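Local coordinates for protein putative sesquiterpene cyclase (Kitasatospora setae, PDB 4MC3) that catalyses the magnesium-dependent 1,11-cyclization of (2E,6E)-farnesyl diphosphate with water to (2Z,6E)-hedycaryol, releasing diphosphate, at residues A24-L37 against L68-R80. Sequence-based numbering, arbitrary orientation.
Sequences ASRAMWEWIDANGL and LTIGLKWIALTFR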
loop_
_atom_site.group_PDB
_atom_site.type_symbol
_atom_site.label_atom_id
_atom_site.label_comp_id
_atom_site.label_asym_id
_atom_site.label_seq_id
_atom_site.Cartn_x
_atom_site.Cartn_y
_atom_site.Cartn_z
ATOM N N ALA A 24 14.162 13.847 3.734
ATOM C CA ALA A 24 13.999 12.383 3.579
ATOM C C ALA A 24 14.349 11.943 2.155
ATOM O O ALA A 24 14.905 10.877 1.975
ATOM C CB ALA A 24 12.596 11.977 3.893
ATOM N N SER A 25 13.982 12.740 1.149
ATOM C CA SER A 25 14.274 12.432 -0.254
ATOM C C SER A 25 15.767 12.347 -0.513
ATOM O O SER A 25 16.218 11.422 -1.173
ATOM C CB SER A 25 13.667 13.461 -1.204
ATOM O OG SER A 25 13.991 13.105 -2.542
ATOM N N ARG A 26 16.543 13.260 0.070
ATOM C CA ARG A 26 18.021 13.162 -0.058
ATOM C C ARG A 26 18.537 11.871 0.597
ATOM O O ARG A 26 19.437 11.228 0.053
ATOM C CB ARG A 26 18.711 14.392 0.553
ATOM C CG ARG A 26 18.784 15.596 -0.372
ATOM C CD ARG A 26 19.737 16.659 0.181
ATOM N NE ARG A 26 19.360 17.108 1.526
ATOM C CZ ARG A 26 18.451 18.060 1.794
ATOM N NH1 ARG A 26 17.795 18.681 0.809
ATOM N NH2 ARG A 26 18.182 18.392 3.064
ATOM N N ALA A 27 17.971 11.474 1.753
ATOM C CA ALA A 27 18.408 10.239 2.400
ATOM C C ALA A 27 18.007 9.029 1.523
ATOM O O ALA A 27 18.736 8.066 1.415
ATOM C CB ALA A 27 17.831 10.107 3.776
ATOM N N MET A 28 16.818 9.076 0.933
ATOM C CA MET A 28 16.382 8.004 0.030
ATOM C C MET A 28 17.346 7.806 -1.126
ATOM O O MET A 28 17.805 6.693 -1.406
ATOM C CB MET A 28 15.012 8.316 -0.512
ATOM C CG MET A 28 14.434 7.256 -1.428
ATOM S SD MET A 28 12.983 7.742 -2.391
ATOM C CE MET A 28 13.723 8.968 -3.523
ATOM N N TRP A 29 17.668 8.900 -1.799
ATOM C CA TRP A 29 18.572 8.858 -2.947
ATOM C C TRP A 29 19.964 8.392 -2.591
ATOM O O TRP A 29 20.613 7.681 -3.354
ATOM C CB TRP A 29 18.624 10.232 -3.620
ATOM C CG TRP A 29 17.628 10.330 -4.606
ATOM C CD1 TRP A 29 16.482 11.043 -4.542
ATOM C CD2 TRP A 29 17.574 9.576 -5.806
ATOM N NE1 TRP A 29 15.735 10.814 -5.645
ATOM C CE2 TRP A 29 16.387 9.915 -6.449
ATOM C CE3 TRP A 29 18.458 8.649 -6.424
ATOM C CZ2 TRP A 29 16.042 9.403 -7.701
ATOM C CZ3 TRP A 29 18.116 8.134 -7.648
ATOM C CH2 TRP A 29 16.913 8.510 -8.279
ATOM N N GLU A 30 20.455 8.820 -1.455
ATOM C CA GLU A 30 21.698 8.306 -0.923
ATOM C C GLU A 30 21.684 6.781 -0.740
ATOM O O GLU A 30 22.644 6.068 -1.077
ATOM C CB GLU A 30 21.905 9.034 0.361
ATOM C CG GLU A 30 22.960 8.517 1.252
ATOM C CD GLU A 30 23.879 9.621 1.671
ATOM O OE1 GLU A 30 23.489 10.813 1.918
ATOM O OE2 GLU A 30 25.022 9.235 1.708
ATOM N N TRP A 31 20.567 6.267 -0.241
ATOM C CA TRP A 31 20.442 4.812 -0.035
ATOM C C TRP A 31 20.368 4.100 -1.399
ATOM O O TRP A 31 20.963 3.009 -1.615
ATOM C CB TRP A 31 19.229 4.532 0.848
ATOM C CG TRP A 31 19.000 3.091 1.140
ATOM C CD1 TRP A 31 19.576 2.364 2.132
ATOM C CD2 TRP A 31 18.093 2.226 0.481
ATOM N NE1 TRP A 31 19.124 1.077 2.111
ATOM C CE2 TRP A 31 18.195 0.969 1.109
ATOM C CE3 TRP A 31 17.184 2.379 -0.572
ATOM C CZ2 TRP A 31 17.436 -0.112 0.698
ATOM C CZ3 TRP A 31 16.437 1.316 -0.952
ATOM C CH2 TRP A 31 16.566 0.098 -0.342
ATOM N N ILE A 32 19.618 4.683 -2.312
ATOM C CA ILE A 32 19.506 4.172 -3.669
ATOM C C ILE A 32 20.889 4.078 -4.310
ATOM O O ILE A 32 21.252 3.051 -4.906
ATOM C CB ILE A 32 18.603 5.044 -4.537
ATOM C CG1 ILE A 32 17.122 4.869 -4.130
ATOM C CG2 ILE A 32 18.795 4.753 -6.022
ATOM C CD1 ILE A 32 16.230 5.995 -4.637
ATOM N N ASP A 33 21.641 5.166 -4.169
ATOM C CA ASP A 33 22.988 5.243 -4.740
ATOM C C ASP A 33 23.881 4.177 -4.147
ATOM O O ASP A 33 24.490 3.441 -4.892
ATOM C CB ASP A 33 23.604 6.625 -4.472
ATOM C CG ASP A 33 23.003 7.735 -5.341
ATOM O OD1 ASP A 33 22.316 7.436 -6.354
ATOM O OD2 ASP A 33 23.228 8.919 -4.994
ATOM N N ALA A 34 23.859 4.051 -2.817
ATOM C CA ALA A 34 24.648 3.069 -2.059
ATOM C C ALA A 34 24.353 1.627 -2.458
ATOM O O ALA A 34 25.267 0.793 -2.463
ATOM C CB ALA A 34 24.444 3.282 -0.570
ATOM N N ASN A 35 23.106 1.363 -2.822
ATOM C CA ASN A 35 22.610 0.016 -3.227
ATOM C C ASN A 35 22.550 -0.410 -4.682
ATOM O O ASN A 35 22.161 -1.562 -4.985
ATOM C CB ASN A 35 21.180 -0.097 -2.696
ATOM C CG ASN A 35 21.190 -0.301 -1.223
ATOM O OD1 ASN A 35 21.211 0.637 -0.418
ATOM N ND2 ASN A 35 21.205 -1.529 -0.853
ATOM N N GLY A 36 22.871 0.482 -5.599
ATOM C CA GLY A 36 22.857 0.128 -7.010
ATOM C C GLY A 36 21.456 -0.082 -7.530
ATOM O O GLY A 36 21.271 -0.712 -8.569
ATOM N N LEU A 37 20.470 0.491 -6.836
ATOM C CA LEU A 37 19.089 0.354 -7.285
ATOM C C LEU A 37 18.721 1.234 -8.477
ATOM O O LEU A 37 17.628 1.132 -9.040
ATOM C CB LEU A 37 18.109 0.623 -6.129
ATOM C CG LEU A 37 18.206 -0.354 -4.976
ATOM C CD1 LEU A 37 17.272 0.097 -3.883
ATOM C CD2 LEU A 37 17.915 -1.791 -5.389
ATOM N N LEU A 68 9.843 8.545 8.070
ATOM C CA LEU A 68 9.649 8.830 6.664
ATOM C C LEU A 68 10.782 8.257 5.791
ATOM O O LEU A 68 10.537 7.731 4.696
ATOM C CB LEU A 68 9.470 10.329 6.424
ATOM C CG LEU A 68 9.237 10.743 4.976
ATOM C CD1 LEU A 68 8.017 10.113 4.358
ATOM C CD2 LEU A 68 9.170 12.269 4.845
ATOM N N THR A 69 12.021 8.424 6.264
ATOM C CA THR A 69 13.163 7.994 5.498
ATOM C C THR A 69 13.148 6.433 5.301
ATOM O O THR A 69 13.327 5.994 4.163
ATOM C CB THR A 69 14.447 8.408 6.212
ATOM O OG1 THR A 69 14.515 9.857 6.263
ATOM C CG2 THR A 69 15.622 7.871 5.487
ATOM N N ILE A 70 12.860 5.675 6.345
ATOM C CA ILE A 70 12.761 4.243 6.188
ATOM C C ILE A 70 11.632 3.899 5.206
ATOM O O ILE A 70 11.774 3.039 4.352
ATOM C CB ILE A 70 12.715 3.508 7.540
ATOM C CG1 ILE A 70 11.452 3.588 8.199
ATOM C CG2 ILE A 70 13.767 3.942 8.493
ATOM C CD1 ILE A 70 11.478 3.086 9.618
ATOM N N GLY A 71 10.499 4.561 5.340
ATOM C CA GLY A 71 9.381 4.308 4.397
ATOM C C GLY A 71 9.762 4.575 2.942
ATOM O O GLY A 71 9.427 3.817 2.023
ATOM N N LEU A 72 10.499 5.661 2.700
ATOM C CA LEU A 72 10.905 5.983 1.323
ATOM C C LEU A 72 11.874 4.904 0.762
ATOM O O LEU A 72 11.853 4.624 -0.435
ATOM C CB LEU A 72 11.562 7.343 1.237
ATOM C CG LEU A 72 10.733 8.585 1.481
ATOM C CD1 LEU A 72 11.486 9.829 1.031
ATOM C CD2 LEU A 72 9.384 8.455 0.844
ATOM N N LYS A 73 12.736 4.319 1.622
ATOM C CA LYS A 73 13.586 3.220 1.179
ATOM C C LYS A 73 12.732 2.030 0.686
ATOM O O LYS A 73 13.002 1.456 -0.363
ATOM C CB LYS A 73 14.553 2.771 2.310
ATOM C CG LYS A 73 15.573 3.862 2.671
ATOM C CD LYS A 73 16.475 3.416 3.793
ATOM C CE LYS A 73 17.428 4.518 4.178
ATOM N NZ LYS A 73 18.207 4.145 5.418
ATOM N N TRP A 74 11.687 1.696 1.451
ATOM C CA TRP A 74 10.769 0.633 1.004
ATOM C C TRP A 74 10.081 0.959 -0.316
ATOM O O TRP A 74 9.931 0.082 -1.177
ATOM C CB TRP A 74 9.779 0.288 2.134
ATOM C CG TRP A 74 10.354 -0.535 3.193
ATOM C CD1 TRP A 74 10.906 -0.105 4.332
ATOM C CD2 TRP A 74 10.509 -1.954 3.183
ATOM N NE1 TRP A 74 11.390 -1.166 5.077
ATOM C CE2 TRP A 74 11.132 -2.321 4.386
ATOM C CE3 TRP A 74 10.119 -2.960 2.300
ATOM C CZ2 TRP A 74 11.481 -3.659 4.679
ATOM C CZ3 TRP A 74 10.431 -4.258 2.580
ATOM C CH2 TRP A 74 11.104 -4.618 3.751
ATOM N N ILE A 75 9.612 2.192 -0.466
ATOM C CA ILE A 75 8.964 2.577 -1.738
ATOM C C ILE A 75 9.946 2.540 -2.915
ATOM O O ILE A 75 9.623 2.025 -3.976
ATOM C CB ILE A 75 8.271 3.934 -1.605
ATOM C CG1 ILE A 75 7.083 3.842 -0.614
ATOM C CG2 ILE A 75 7.834 4.413 -2.966
ATOM C CD1 ILE A 75 6.398 5.188 -0.371
ATOM N N ALA A 76 11.156 3.040 -2.709
ATOM C CA ALA A 76 12.152 2.994 -3.784
ATOM C C ALA A 76 12.496 1.568 -4.160
ATOM O O ALA A 76 12.612 1.244 -5.345
ATOM C CB ALA A 76 13.402 3.728 -3.351
ATOM N N LEU A 77 12.684 0.716 -3.162
ATOM C CA LEU A 77 12.955 -0.687 -3.433
ATOM C C LEU A 77 11.827 -1.342 -4.215
ATOM O O LEU A 77 12.089 -2.115 -5.140
ATOM C CB LEU A 77 13.266 -1.410 -2.157
ATOM C CG LEU A 77 13.550 -2.890 -2.274
ATOM C CD1 LEU A 77 14.816 -3.220 -3.028
ATOM C CD2 LEU A 77 13.579 -3.462 -0.859
ATOM N N THR A 78 10.581 -1.099 -3.792
ATOM C CA THR A 78 9.447 -1.717 -4.491
ATOM C C THR A 78 9.284 -1.206 -5.920
ATOM O O THR A 78 8.931 -1.992 -6.811
ATOM C CB THR A 78 8.141 -1.678 -3.659
ATOM O OG1 THR A 78 7.742 -0.352 -3.460
ATOM C CG2 THR A 78 8.340 -2.309 -2.348
ATOM N N PHE A 79 9.625 0.076 -6.156
ATOM C CA PHE A 79 9.664 0.578 -7.519
ATOM C C PHE A 79 10.647 -0.188 -8.356
ATOM O O PHE A 79 10.327 -0.580 -9.504
ATOM C CB PHE A 79 10.004 2.078 -7.623
ATOM C CG PHE A 79 10.316 2.476 -9.053
ATOM C CD1 PHE A 79 11.624 2.641 -9.488
ATOM C CD2 PHE A 79 9.291 2.480 -10.010
ATOM C CE1 PHE A 79 11.899 2.923 -10.809
ATOM C CE2 PHE A 79 9.571 2.755 -11.337
ATOM C CZ PHE A 79 10.882 2.979 -11.731
ATOM N N ARG A 80 11.829 -0.434 -7.809
ATOM C CA ARG A 80 12.867 -1.158 -8.548
ATOM C C ARG A 80 12.459 -2.613 -8.791
ATOM O O ARG A 80 12.633 -3.110 -9.897
ATOM C CB ARG A 80 14.197 -1.075 -7.842
ATOM C CG ARG A 80 15.353 -1.774 -8.562
ATOM C CD ARG A 80 15.573 -1.258 -9.982
ATOM N NE ARG A 80 16.841 -1.777 -10.481
ATOM C CZ ARG A 80 17.298 -1.654 -11.726
ATOM N NH1 ARG A 80 16.604 -1.006 -12.660
ATOM N NH2 ARG A 80 18.462 -2.187 -12.029
HETATM O O HOH W 1 18.753 -2.980 -8.791
#
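R80 NE donates to a water molecule, 2.8 Å away in the guanidinium plane, and this water in turn makes a weak bond to G36 O. No direct hydrogen bond crosses between the two segments; the water makes a tenuous bridge from R80 to the turn that ends helix 21-35, a Schellman motif in which G36 has a positive phi. The neighbouring L37 O lies over one face of the guanidinium, 3.3 Å from R80 CD, while L37 CD2 rests against L77 CD1.

Elsewhere carbon-to-carbon packing dominates. The long methylene chain of K73, extended beyond CG, suits it to cover one face of the W31 indole, its CD 3.6 Å from the centroid of the five-membered ring and 10° off the normal, a CH-pi contact. The indole reaches this chain because its CG stands anti to the backbone N (chi1 -180°), and its far rim, at CH2, meets L77 CB. Without the indole, as with an alanine at W31, the K73 methylenes would probably lose the surface they lie on and a gap would open beside L77.

Alanines suit the end where the CA atoms come nearest (A24 CA to T69 CA, 4.9 Å): A24 CB touches L68 CD2 and A27 CB meets T69 CG2. Flexible M28 lays its SD against L72 CB, crossing that side chain at about a right angle, and branched I32 sets CD1 against small A76.

The axes of segments 24-35 and 68-80 come within 8.7 Å, with a crossing angle of -45°. In this class I terpene synthase fold, helix 21-35 covers one side of helix 65-84, whose I75 and T78 touch the bound nerolidol; W74 and L77 pack on helix 118-131, and M28 and L72 reach helix 52-59.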